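Local coordinates for protein methylaspartate ammonia-lyase (Citrobacter amalonaticus, PDB 1KKO) that catalyses the reversible, magnesium-dependent elimination of ammonia from (2S,3S)-3-methyl-L-aspartate to give mesaconate, at residues I179-M184 against S219-S224; I167-Q172 against N400-T405; I366-C371 against I385-G390; E256-L261 against V302-D307. All blocks are in the same frame, centred on the assembly; numbering follows the deposited sequence.

Contact 1 of 4, residues I179-M184 against S219-S224; sequences IAVDKM and SDRILS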
loop_
_atom_site.group_PDB
_atom_site.type_symbol
_atom_site.label_atom_id
_atom_site.label_comp_id
_atom_site.label_asym_id
_atom_site.label_seq_id
_atom_site.Cartn_x
_atom_site.Cartn_y
_atom_site.Cartn_z
ATOM N N ILE A 179 16.703 -4.525 6.624
ATOM C CA ILE A 179 15.981 -3.271 6.790
ATOM C C ILE A 179 14.514 -3.502 7.163
ATOM O O ILE A 179 13.981 -2.803 8.020
ATOM C CB ILE A 179 16.061 -2.421 5.508
ATOM C CG1 ILE A 179 17.500 -1.936 5.273
ATOM C CG2 ILE A 179 15.074 -1.272 5.582
ATOM C CD1 ILE A 179 18.085 -1.130 6.403
ATOM N N ALA A 180 13.860 -4.477 6.538
ATOM C CA ALA A 180 12.444 -4.686 6.812
ATOM C C ALA A 180 12.208 -5.138 8.243
ATOM O O ALA A 180 11.171 -4.832 8.831
ATOM C CB ALA A 180 11.844 -5.663 5.828
ATOM N N VAL A 181 13.164 -5.864 8.815
ATOM C CA VAL A 181 13.059 -6.296 10.200
ATOM C C VAL A 181 13.006 -5.079 11.123
ATOM O O VAL A 181 12.202 -5.025 12.054
ATOM C CB VAL A 181 14.212 -7.252 10.573
ATOM C CG1 VAL A 181 14.376 -7.390 12.082
ATOM C CG2 VAL A 181 13.957 -8.610 9.957
ATOM N N ASP A 182 13.853 -4.090 10.860
ATOM C CA ASP A 182 13.838 -2.870 11.666
ATOM C C ASP A 182 12.476 -2.191 11.588
ATOM O O ASP A 182 11.935 -1.757 12.607
ATOM C CB ASP A 182 14.900 -1.882 11.199
ATOM C CG ASP A 182 16.305 -2.356 11.462
ATOM O OD1 ASP A 182 16.481 -3.379 12.158
ATOM O OD2 ASP A 182 17.294 -1.747 10.989
ATOM N N LYS A 183 11.926 -2.096 10.376
ATOM C CA LYS A 183 10.601 -1.520 10.186
ATOM C C LYS A 183 9.568 -2.257 11.018
ATOM O O LYS A 183 8.739 -1.656 11.691
ATOM C CB LYS A 183 10.174 -1.624 8.723
ATOM C CG LYS A 183 10.886 -0.728 7.746
ATOM C CD LYS A 183 10.200 -0.901 6.399
ATOM C CE LYS A 183 10.738 -0.016 5.297
ATOM N NZ LYS A 183 10.030 -0.376 4.025
HETATM N N MSE A 184 9.637 -3.577 10.971
HETATM C CA MSE A 184 8.676 -4.420 11.662
HETATM C C MSE A 184 8.783 -4.297 13.176
HETATM O O MSE A 184 7.771 -4.300 13.870
HETATM C CB MSE A 184 8.838 -5.855 11.204
HETATM C CG MSE A 184 8.250 -6.049 9.828
HETATM SE SE MSE A 184 8.573 -7.791 9.085
HETATM C CE MSE A 184 8.587 -7.378 7.224
ATOM N N SER A 219 16.914 -12.569 15.958
ATOM C CA SER A 219 16.541 -12.529 17.367
ATOM C C SER A 219 17.363 -11.473 18.125
ATOM O O SER A 219 16.830 -10.766 18.977
ATOM C CB SER A 219 16.649 -13.902 18.016
ATOM O OG SER A 219 17.944 -14.429 17.875
ATOM N N ASP A 220 18.649 -11.356 17.802
ATOM C CA ASP A 220 19.484 -10.315 18.412
ATOM C C ASP A 220 18.904 -8.923 18.129
ATOM O O ASP A 220 18.836 -8.076 19.016
ATOM C CB ASP A 220 20.912 -10.356 17.855
ATOM C CG ASP A 220 21.826 -11.314 18.601
ATOM O OD1 ASP A 220 21.483 -11.742 19.718
ATOM O OD2 ASP A 220 22.915 -11.681 18.121
ATOM N N ARG A 221 18.489 -8.693 16.884
ATOM C CA ARG A 221 17.988 -7.389 16.473
ATOM C C ARG A 221 16.723 -7.037 17.229
ATOM O O ARG A 221 16.554 -5.909 17.687
ATOM C CB ARG A 221 17.707 -7.374 14.972
ATOM C CG ARG A 221 17.549 -5.988 14.387
ATOM C CD ARG A 221 18.848 -5.188 14.383
ATOM N NE ARG A 221 18.732 -3.949 13.628
ATOM C CZ ARG A 221 19.662 -3.009 13.591
ATOM N NH1 ARG A 221 20.797 -3.156 14.271
ATOM N NH2 ARG A 221 19.461 -1.912 12.882
ATOM N N ILE A 222 15.826 -8.009 17.341
ATOM C CA ILE A 222 14.580 -7.830 18.074
ATOM C C ILE A 222 14.867 -7.516 19.539
ATOM O O ILE A 222 14.332 -6.553 20.079
ATOM C CB ILE A 222 13.686 -9.084 17.936
ATOM C CG1 ILE A 222 13.157 -9.201 16.502
ATOM C CG2 ILE A 222 12.534 -9.037 18.931
ATOM C CD1 ILE A 222 12.660 -10.592 16.151
ATOM N N LEU A 223 15.715 -8.323 20.171
ATOM C CA LEU A 223 16.028 -8.129 21.584
ATOM C C LEU A 223 16.767 -6.812 21.825
ATOM O O LEU A 223 16.587 -6.187 22.871
ATOM C CB LEU A 223 16.815 -9.324 22.136
ATOM C CG LEU A 223 16.028 -10.642 22.158
ATOM C CD1 LEU A 223 16.926 -11.814 22.529
ATOM C CD2 LEU A 223 14.846 -10.546 23.106
ATOM N N SER A 224 17.562 -6.373 20.853
ATOM C CA SER A 224 18.308 -5.115 20.967
ATOM C C SER A 224 17.446 -3.867 20.748
ATOM O O SER A 224 17.522 -2.906 21.517
ATOM C CB SER A 224 19.457 -5.095 19.956
ATOM O OG SER A 224 20.144 -3.856 19.991
#
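The guanidinium of Arg221 offers its NE–NH2 edge to the carboxylate of Asp182, whose CG lies in the guanidinium plane; the pairing therefore uses an edge of the cation and not a face. The two flat groups are turned 27° from each other, a modest twist that still allows a side-on, two-nitrogen grip with one nitrogen on each oxygen. NE of Arg221 donates to OD1 of Asp182 at 2.7 Å, and with an N-H...O angle of 175° this bond is nearly straight. NH2 of Arg221 reaches OD2 of Asp182 at 2.9 Å, a somewhat more bent bond. Both oxygens are met on their syn sides, though the nitrogens stand out of the carboxylate plane. Two bonds of this kind form a bidentate salt bridge and fix the rotation of both groups.

The shape of the arginine explains the approach. Its chain leaves the helix toward residues 179-184 and then folds at chi2 (68°), which turns NE and NH2 onto the acid. The aliphatic part stays close to its neighbour helix: CG of Arg221 lies 4.2 Å from CG1 of Val181, the loose apolar flank of the ion pair.

The acid and base are shared with the second subunit, where Asp30 pairs with Arg221 NH1 and the backbone N of Phe32 bonds to Asp182 OD2. Helices 179-186 and 209-225 are thus joined beside the dimer interface, on the outside of the TIM barrel, while Val181 packs on Pro193 and Ile222 on Leu192 of strand 191-194.

Contact 2 of 4, residues I167-Q172 against N400-T405; sequences IPLFGQ and NEMNRT. With SO4 (sulfate ion), chain C.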
loop_
_atom_site.group_PDB
_atom_site.type_symbol
_atom_site.label_atom_id
_atom_site.label_comp_id
_atom_site.label_asym_id
_atom_site.label_seq_id
_atom_site.Cartn_x
_atom_site.Cartn_y
_atom_site.Cartn_z
ATOM N N ILE A 167 -6.209 -10.547 15.241
ATOM C CA ILE A 167 -5.545 -11.722 14.703
ATOM C C ILE A 167 -4.062 -11.376 14.615
ATOM O O ILE A 167 -3.729 -10.284 14.143
ATOM C CB ILE A 167 -6.049 -11.992 13.270
ATOM C CG1 ILE A 167 -7.563 -12.240 13.220
ATOM C CG2 ILE A 167 -5.262 -13.129 12.626
ATOM C CD1 ILE A 167 -8.017 -13.487 13.928
ATOM N N PRO A 168 -3.155 -12.268 15.020
ATOM C CA PRO A 168 -1.729 -11.993 14.853
ATOM C C PRO A 168 -1.353 -11.770 13.393
ATOM O O PRO A 168 -1.756 -12.559 12.544
ATOM C CB PRO A 168 -1.064 -13.253 15.408
ATOM C CG PRO A 168 -2.054 -13.793 16.371
ATOM C CD PRO A 168 -3.376 -13.550 15.718
ATOM N N LEU A 169 -0.578 -10.720 13.140
ATOM C CA LEU A 169 -0.190 -10.338 11.788
ATOM C C LEU A 169 1.266 -10.670 11.507
ATOM O O LEU A 169 2.130 -10.511 12.368
ATOM C CB LEU A 169 -0.412 -8.841 11.563
ATOM C CG LEU A 169 -1.811 -8.314 11.862
ATOM C CD1 LEU A 169 -1.911 -6.839 11.501
ATOM C CD2 LEU A 169 -2.846 -9.099 11.125
ATOM N N PHE A 170 1.511 -11.064 10.266
ATOM C CA PHE A 170 2.806 -11.550 9.804
ATOM C C PHE A 170 3.322 -10.675 8.675
ATOM O O PHE A 170 2.694 -10.589 7.616
ATOM C CB PHE A 170 2.627 -12.992 9.312
ATOM C CG PHE A 170 3.832 -13.602 8.677
ATOM C CD1 PHE A 170 5.104 -13.370 9.161
ATOM C CD2 PHE A 170 3.673 -14.422 7.579
ATOM C CE1 PHE A 170 6.194 -13.968 8.567
ATOM C CE2 PHE A 170 4.759 -15.014 6.979
ATOM C CZ PHE A 170 6.019 -14.799 7.487
ATOM N N GLY A 171 4.464 -10.033 8.894
ATOM C CA GLY A 171 5.087 -9.182 7.895
ATOM C C GLY A 171 6.117 -9.919 7.064
ATOM O O GLY A 171 6.878 -10.728 7.589
ATOM N N GLN A 172 6.126 -9.644 5.755
ATOM C CA GLN A 172 7.096 -10.242 4.843
ATOM C C GLN A 172 8.040 -9.197 4.272
ATOM O O GLN A 172 7.627 -8.126 3.831
ATOM C CB GLN A 172 6.431 -11.099 3.758
ATOM C CG GLN A 172 5.818 -10.388 2.579
ATOM C CD GLN A 172 5.490 -11.350 1.443
ATOM O OE1 GLN A 172 6.302 -12.217 1.119
ATOM N NE2 GLN A 172 4.308 -11.205 0.840
ATOM N N ASN A 400 -4.974 -1.431 10.205
ATOM C CA ASN A 400 -5.952 -0.385 10.471
ATOM C C ASN A 400 -7.368 -0.841 10.162
ATOM O O ASN A 400 -8.291 -0.466 10.861
ATOM C CB ASN A 400 -5.620 0.905 9.737
ATOM C CG ASN A 400 -4.270 1.482 10.116
ATOM O OD1 ASN A 400 -3.543 0.965 10.975
ATOM N ND2 ASN A 400 -3.940 2.599 9.480
ATOM N N GLU A 401 -7.578 -1.597 9.089
ATOM C CA GLU A 401 -8.919 -2.106 8.826
ATOM C C GLU A 401 -9.349 -3.022 9.969
ATOM O O GLU A 401 -10.502 -2.988 10.417
ATOM C CB GLU A 401 -9.000 -2.880 7.513
ATOM C CG GLU A 401 -10.383 -3.441 7.218
ATOM C CD GLU A 401 -11.416 -2.380 6.841
ATOM O OE1 GLU A 401 -11.054 -1.192 6.700
ATOM O OE2 GLU A 401 -12.595 -2.729 6.615
HETATM N N MSE A 402 -8.420 -3.833 10.464
HETATM C CA MSE A 402 -8.727 -4.744 11.557
HETATM C C MSE A 402 -9.183 -3.971 12.777
HETATM O O MSE A 402 -10.227 -4.278 13.377
HETATM C CB MSE A 402 -7.486 -5.565 11.876
HETATM C CG MSE A 402 -7.705 -6.659 12.886
HETATM SE SE MSE A 402 -6.072 -7.652 13.239
HETATM C CE MSE A 402 -5.119 -6.290 14.312
ATOM N N ASN A 403 -8.415 -2.963 13.156
ATOM C CA ASN A 403 -8.774 -2.195 14.346
ATOM C C ASN A 403 -9.999 -1.307 14.170
ATOM O O ASN A 403 -10.782 -1.145 15.105
ATOM C CB ASN A 403 -7.566 -1.456 14.882
ATOM C CG ASN A 403 -6.495 -2.412 15.371
ATOM O OD1 ASN A 403 -6.804 -3.417 16.003
ATOM N ND2 ASN A 403 -5.235 -2.117 15.062
ATOM N N ARG A 404 -10.198 -0.773 12.975
ATOM C CA ARG A 404 -11.408 -0.022 12.698
ATOM C C ARG A 404 -12.622 -0.926 12.853
ATOM O O ARG A 404 -13.643 -0.531 13.407
ATOM C CB ARG A 404 -11.414 0.534 11.269
ATOM C CG ARG A 404 -10.655 1.829 11.059
ATOM C CD ARG A 404 -10.959 2.446 9.718
ATOM N NE ARG A 404 -10.498 1.627 8.584
ATOM C CZ ARG A 404 -9.273 1.694 8.060
ATOM N NH1 ARG A 404 -8.371 2.514 8.569
ATOM N NH2 ARG A 404 -8.953 0.944 7.022
ATOM N N THR A 405 -12.500 -2.139 12.345
ATOM C CA THR A 405 -13.613 -3.072 12.332
ATOM C C THR A 405 -13.930 -3.576 13.732
ATOM O O THR A 405 -15.104 -3.681 14.102
ATOM C CB THR A 405 -13.313 -4.224 11.386
ATOM O OG1 THR A 405 -13.131 -3.697 10.064
ATOM C CG2 THR A 405 -14.512 -5.172 11.272
HETATM S S SO4 C . 3.833 -14.107 -2.291
HETATM O O1 SO4 C . 2.843 -14.301 -3.381
HETATM O O2 SO4 C . 5.157 -14.274 -2.999
HETATM O O3 SO4 C . 3.715 -12.768 -1.726
HETATM O O4 SO4 C . 3.749 -15.122 -1.213
#
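Where the first strand of the TIM barrel meets the C-terminal helix 392-410, the selenium of Met402 is set against Ile167 and Leu169. The contact is almost wholly the work of this selenomethionine. SE of Met402 lies 3.5 Å from the backbone N of Ile167 and 3.6 Å from O of the same residue, so it sits against the main chain; that N is buried and has no polar partner in the model. CD2 of Leu169 comes tip to tip with SE of Met402 at 4.1 Å, and CB of Ile167 is 4.3 Å from the same SE. Met402 CG stands anti to the backbone N (chi1 -173°), which carries SE out to 167-169, and the chain bends only at the last torsion (chi3 73°).

Helix 392-410 follows the last barrel strand, 382-384, and that strand lies beside 169-170 in the sheet, so this packing belongs to the closure of the barrel. At the far end of 167-172, Gln172, a substrate-binding residue, donates NE2 to O3 of a sulfate, probably from the crystallisation liquor, at 3.1 Å in a fairly straight bond (167°). Thr360, Cys361 and the proton acceptor Lys331 also bind this anion. On the helix, Arg404 NH2 meets the anti lone pair of Glu401 OE1 at 3.0 Å in a salt bridge, and pairs as well with Glu365 of the second subunit.

Contact 3 of 4, residues I366-C371 against I385-G390; sequences ISARTC and IKPGMG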
loop_
_atom_site.group_PDB
_atom_site.type_symbol
_atom_site.label_atom_id
_atom_site.label_comp_id
_atom_site.label_asym_id
_atom_site.label_seq_id
_atom_site.Cartn_x
_atom_site.Cartn_y
_atom_site.Cartn_z
ATOM N N ILE A 366 -8.087 -3.705 -1.745
ATOM C CA ILE A 366 -9.449 -4.185 -1.544
ATOM C C ILE A 366 -9.458 -5.654 -1.166
ATOM O O ILE A 366 -10.194 -6.056 -0.275
ATOM C CB ILE A 366 -10.308 -3.954 -2.801
ATOM C CG1 ILE A 366 -10.541 -2.457 -2.993
ATOM C CG2 ILE A 366 -11.620 -4.726 -2.705
ATOM C CD1 ILE A 366 -11.309 -2.089 -4.219
ATOM N N SER A 367 -8.657 -6.474 -1.827
ATOM C CA SER A 367 -8.664 -7.897 -1.499
ATOM C C SER A 367 -8.134 -8.091 -0.088
ATOM O O SER A 367 -8.681 -8.877 0.687
ATOM C CB SER A 367 -7.910 -8.720 -2.541
ATOM O OG SER A 367 -6.515 -8.454 -2.548
ATOM N N ALA A 368 -7.084 -7.362 0.279
ATOM C CA ALA A 368 -6.537 -7.465 1.623
ATOM C C ALA A 368 -7.549 -7.001 2.665
ATOM O O ALA A 368 -7.725 -7.656 3.693
ATOM C CB ALA A 368 -5.259 -6.661 1.756
ATOM N N ARG A 369 -8.210 -5.879 2.414
ATOM C CA ARG A 369 -9.183 -5.354 3.352
ATOM C C ARG A 369 -10.312 -6.367 3.544
ATOM O O ARG A 369 -10.796 -6.581 4.659
ATOM C CB ARG A 369 -9.710 -4.017 2.832
ATOM C CG ARG A 369 -10.581 -3.277 3.782
ATOM C CD ARG A 369 -10.937 -1.917 3.279
ATOM N NE ARG A 369 -11.800 -1.963 2.106
ATOM C CZ ARG A 369 -11.568 -1.350 0.953
ATOM N NH1 ARG A 369 -10.451 -0.659 0.744
ATOM N NH2 ARG A 369 -12.458 -1.456 -0.008
ATOM N N THR A 370 -10.764 -6.961 2.450
ATOM C CA THR A 370 -11.824 -7.952 2.529
ATOM C C THR A 370 -11.378 -9.162 3.335
ATOM O O THR A 370 -12.141 -9.712 4.132
ATOM C CB THR A 370 -12.266 -8.363 1.135
ATOM O OG1 THR A 370 -12.709 -7.206 0.410
ATOM C CG2 THR A 370 -13.466 -9.303 1.180
ATOM N N CYS A 371 -10.142 -9.594 3.121
ATOM C CA CYS A 371 -9.586 -10.700 3.884
ATOM C C CYS A 371 -9.575 -10.431 5.387
ATOM O O CYS A 371 -9.698 -11.370 6.182
ATOM C CB CYS A 371 -8.178 -11.047 3.409
ATOM S SG CYS A 371 -8.143 -11.972 1.837
ATOM N N ILE A 385 0.332 -9.774 6.361
ATOM C CA ILE A 385 0.292 -8.351 6.048
ATOM C C ILE A 385 0.534 -8.223 4.541
ATOM O O ILE A 385 1.561 -8.635 4.015
ATOM C CB ILE A 385 1.338 -7.614 6.880
ATOM C CG1 ILE A 385 0.953 -7.673 8.355
ATOM C CG2 ILE A 385 1.475 -6.183 6.415
ATOM C CD1 ILE A 385 2.047 -7.285 9.306
ATOM N N LYS A 386 -0.442 -7.666 3.852
ATOM C CA LYS A 386 -0.448 -7.647 2.406
ATOM C C LYS A 386 -1.344 -6.514 1.921
ATOM O O LYS A 386 -2.107 -5.950 2.707
ATOM C CB LYS A 386 -0.965 -8.998 1.894
ATOM C CG LYS A 386 -2.439 -9.232 2.166
ATOM C CD LYS A 386 -2.859 -10.656 1.852
ATOM C CE LYS A 386 -4.358 -10.795 1.830
ATOM N NZ LYS A 386 -4.815 -12.146 1.372
ATOM N N PRO A 387 -1.251 -6.129 0.647
ATOM C CA PRO A 387 -0.315 -6.654 -0.333
ATOM C C PRO A 387 0.973 -5.839 -0.311
ATOM O O PRO A 387 1.215 -5.084 0.626
ATOM C CB PRO A 387 -1.072 -6.403 -1.630
ATOM C CG PRO A 387 -1.704 -5.086 -1.387
ATOM C CD PRO A 387 -2.082 -5.071 0.068
ATOM N N GLY A 388 1.794 -6.020 -1.339
ATOM C CA GLY A 388 3.012 -5.250 -1.500
ATOM C C GLY A 388 4.236 -5.821 -0.835
ATOM O O GLY A 388 4.156 -6.660 0.056
HETATM N N MSE A 389 5.379 -5.326 -1.290
HETATM C CA MSE A 389 6.672 -5.678 -0.723
HETATM C C MSE A 389 7.266 -4.545 0.099
HETATM O O MSE A 389 8.345 -4.696 0.655
HETATM C CB MSE A 389 7.640 -6.147 -1.806
HETATM C CG MSE A 389 7.343 -7.572 -2.261
HETATM SE SE MSE A 389 7.504 -8.854 -0.793
HETATM C CE MSE A 389 7.955 -10.419 -1.733
ATOM N N GLY A 390 6.568 -3.422 0.220
ATOM C CA GLY A 390 7.071 -2.326 1.026
ATOM C C GLY A 390 6.848 -2.501 2.512
ATOM O O GLY A 390 7.471 -1.802 3.316
#
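The side chain of Lys386 runs steeply across helix 365-378, its CG at Ala368 and its NZ at Cys371, one turn further on. With CG placed between the backbone N and the carbonyl carbon (chi1 69°), the chain is extended from there to NZ. CG of Lys386 lies 3.8 Å from CB of Ala368, while CE of Lys386 is 4.0 Å from CA of Ala368, so the methylenes pass over Ala368 on the way to Cys371. The ammonium end comes close to the sulfur, with NZ of Lys386 3.4 Å from SG of Cys371; the charge of Lys386 is met by a salt bridge to Glu363, and NZ also bonds to Gly358 O.

The methyl of Ala368 also meets the loop's main chain and proline ring. Its CB touches O of Lys386 at 3.4 Å and CD of Pro387 at 3.9 Å. The peptide joining Lys386 to Pro387 is cis.

Residues 385-390 belong to the loop at the C-terminal end of the last barrel strand, the end that carries the active site in TIM barrels of the enolase superfamily. Consistently, the side chains of Lys386 and Gln172, a substrate-binding residue, are about 6 Å apart.

Contact 4 of 4, residues E256-L261 against V302-D307; sequences EYIASL and VKIVAD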
loop_
_atom_site.group_PDB
_atom_site.type_symbol
_atom_site.label_atom_id
_atom_site.label_comp_id
_atom_site.label_asym_id
_atom_site.label_seq_id
_atom_site.Cartn_x
_atom_site.Cartn_y
_atom_site.Cartn_z
ATOM N N GLU A 256 16.388 -32.559 11.816
ATOM C CA GLU A 256 17.523 -32.296 12.688
ATOM C C GLU A 256 17.990 -30.854 12.538
ATOM O O GLU A 256 18.232 -30.163 13.525
ATOM C CB GLU A 256 18.686 -33.243 12.366
ATOM C CG GLU A 256 19.969 -32.918 13.117
ATOM C CD GLU A 256 21.155 -33.737 12.644
ATOM O OE1 GLU A 256 21.142 -34.213 11.488
ATOM O OE2 GLU A 256 22.106 -33.901 13.433
ATOM N N TYR A 257 18.142 -30.413 11.293
ATOM C CA TYR A 257 18.601 -29.056 11.029
ATOM C C TYR A 257 17.593 -28.019 11.530
ATOM O O TYR A 257 17.958 -27.051 12.187
ATOM C CB TYR A 257 18.854 -28.843 9.539
ATOM C CG TYR A 257 19.071 -27.386 9.221
ATOM C CD1 TYR A 257 20.249 -26.750 9.581
ATOM C CD2 TYR A 257 18.074 -26.632 8.619
ATOM C CE1 TYR A 257 20.446 -25.408 9.323
ATOM C CE2 TYR A 257 18.259 -25.286 8.354
ATOM C CZ TYR A 257 19.448 -24.677 8.703
ATOM O OH TYR A 257 19.627 -23.339 8.428
ATOM N N ILE A 258 16.323 -28.221 11.199
ATOM C CA ILE A 258 15.277 -27.296 11.627
ATOM C C ILE A 258 15.263 -27.191 13.149
ATOM O O ILE A 258 15.187 -26.102 13.707
ATOM C CB ILE A 258 13.914 -27.760 11.081
ATOM C CG1 ILE A 258 13.850 -27.545 9.567
ATOM C CG2 ILE A 258 12.774 -27.003 11.751
ATOM C CD1 ILE A 258 12.764 -28.314 8.894
ATOM N N ALA A 259 15.356 -28.326 13.831
ATOM C CA ALA A 259 15.365 -28.322 15.291
ATOM C C ALA A 259 16.559 -27.535 15.842
ATOM O O ALA A 259 16.456 -26.863 16.873
ATOM C CB ALA A 259 15.385 -29.750 15.814
ATOM N N SER A 260 17.693 -27.621 15.148
ATOM C CA SER A 260 18.907 -26.939 15.581
ATOM C C SER A 260 18.786 -25.418 15.527
ATOM O O SER A 260 19.578 -24.705 16.139
ATOM C CB SER A 260 20.120 -27.400 14.756
ATOM O OG SER A 260 20.194 -26.762 13.490
ATOM N N LEU A 261 17.799 -24.912 14.791
ATOM C CA LEU A 261 17.609 -23.470 14.701
ATOM C C LEU A 261 16.932 -22.890 15.940
ATOM O O LEU A 261 17.000 -21.682 16.163
ATOM C CB LEU A 261 16.796 -23.112 13.461
ATOM C CG LEU A 261 17.433 -23.443 12.111
ATOM C CD1 LEU A 261 16.459 -23.122 10.995
ATOM C CD2 LEU A 261 18.716 -22.693 11.895
ATOM N N VAL A 302 10.138 -26.226 17.399
ATOM C CA VAL A 302 10.042 -25.538 16.112
ATOM C C VAL A 302 8.903 -26.140 15.303
ATOM O O VAL A 302 8.725 -27.349 15.260
ATOM C CB VAL A 302 11.354 -25.622 15.304
ATOM C CG1 VAL A 302 11.233 -24.830 13.999
ATOM C CG2 VAL A 302 12.533 -25.108 16.116
ATOM N N LYS A 303 8.135 -25.284 14.639
ATOM C CA LYS A 303 6.988 -25.740 13.866
ATOM C C LYS A 303 7.212 -25.565 12.367
ATOM O O LYS A 303 7.988 -24.717 11.966
ATOM C CB LYS A 303 5.740 -24.977 14.307
ATOM C CG LYS A 303 5.285 -25.353 15.718
ATOM C CD LYS A 303 4.104 -24.514 16.152
ATOM C CE LYS A 303 3.603 -24.870 17.532
ATOM N NZ LYS A 303 2.579 -23.882 17.964
ATOM N N ILE A 304 6.546 -26.383 11.560
ATOM C CA ILE A 304 6.638 -26.238 10.103
ATOM C C ILE A 304 5.275 -25.901 9.506
ATOM O O ILE A 304 4.215 -26.266 10.034
ATOM C CB ILE A 304 7.308 -27.454 9.394
ATOM C CG1 ILE A 304 6.518 -28.743 9.605
ATOM C CG2 ILE A 304 8.764 -27.582 9.840
ATOM C CD1 ILE A 304 6.946 -29.879 8.682
ATOM N N VAL A 305 5.345 -25.177 8.393
ATOM C CA VAL A 305 4.184 -24.657 7.699
ATOM C C VAL A 305 4.142 -25.185 6.266
ATOM O O VAL A 305 5.111 -25.038 5.517
ATOM C CB VAL A 305 4.239 -23.116 7.634
ATOM C CG1 VAL A 305 2.928 -22.560 7.083
ATOM C CG2 VAL A 305 4.542 -22.526 8.991
ATOM N N ALA A 306 3.020 -25.779 5.873
ATOM C CA ALA A 306 2.813 -26.204 4.497
ATOM C C ALA A 306 2.448 -25.009 3.646
ATOM O O ALA A 306 1.794 -24.075 4.095
ATOM C CB ALA A 306 1.734 -27.228 4.418
ATOM N N ASP A 307 2.850 -25.051 2.389
ATOM C CA ASP A 307 2.524 -23.981 1.455
ATOM C C ASP A 307 2.430 -24.571 0.048
ATOM O O ASP A 307 1.332 -24.752 -0.478
ATOM C CB ASP A 307 3.580 -22.889 1.557
ATOM C CG ASP A 307 3.375 -21.773 0.574
ATOM O OD1 ASP A 307 2.244 -21.559 0.091
ATOM O OD2 ASP A 307 4.322 -21.034 0.235
#
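Ile258 and Val302 each point one methyl along the direction anti to their own backbone N, CG2 in Ile258 and CG1 in Val302 (chi1 -177°), and these two methyls run into each other. The separation, 3.5 Å between Ile258 CG2 and Val302 CG1, is tighter than usual for carbon atoms, so packing is close at this point. The two side chains pass at a slant. The other valine methyl, CG2 of Val302, rests 3.7 Å from the carbonyl O of Ile258, with CA of Ala259 a looser 4.4 Å from that CG2.

A second pair lies further along the strand. CG1 of Ile258, on the opposite side of the first bond from the carbonyl carbon, carries CD1 to CG2 of Ile304 at 4.2 Å, and there the side chains cross at about a right angle. The side-chain packing across the segments is thus apolar, with Ile258 bridging two residues that alternate along 302-307. Asp307, a magnesium-binding residue, closes the other end of that segment.

Within 256-261, OG of Ser260 donates to O of Tyr257 at 2.6 Å, in the carbonyl plane and on a lone pair; OG also bonds to Arg212.

Within the barrel, helix 251-260 precedes strand 270-273, the sheet neighbour of 303-306, and here it packs on Val302 and Ile304, of the segment that holds strand 303-306. Ile304 also packs on Ile291 and Thr292 of helix 281-298, while Leu261 rests on Leu270 of strand 270-273.

All four contacts lie in one TIM barrel: contact 1 joins two helices, contacts 2 and 4 a helix to a strand segment, and contact 3 a helix to a loop. Contacts 2 and 3, centres 10 Å apart, are joined: Phe170 O and Ile385 N lie 2.8 Å apart, a probable hydrogen bond. Contact 1 packs onto contact 2, with Met184 CE 3.5 Å from C of Gly171, and reaches contact 3 through Lys183 NZ and Gly390 O, 3.0 Å apart. Contact 4 stands apart, its nearest atoms about 8 Å from contacts 1 and 2, yet 302-307 ends in magnesium-binding Asp307, as 167-172 ends in substrate-binding Gln172. Contacts 1 to 3 also touch the second subunit.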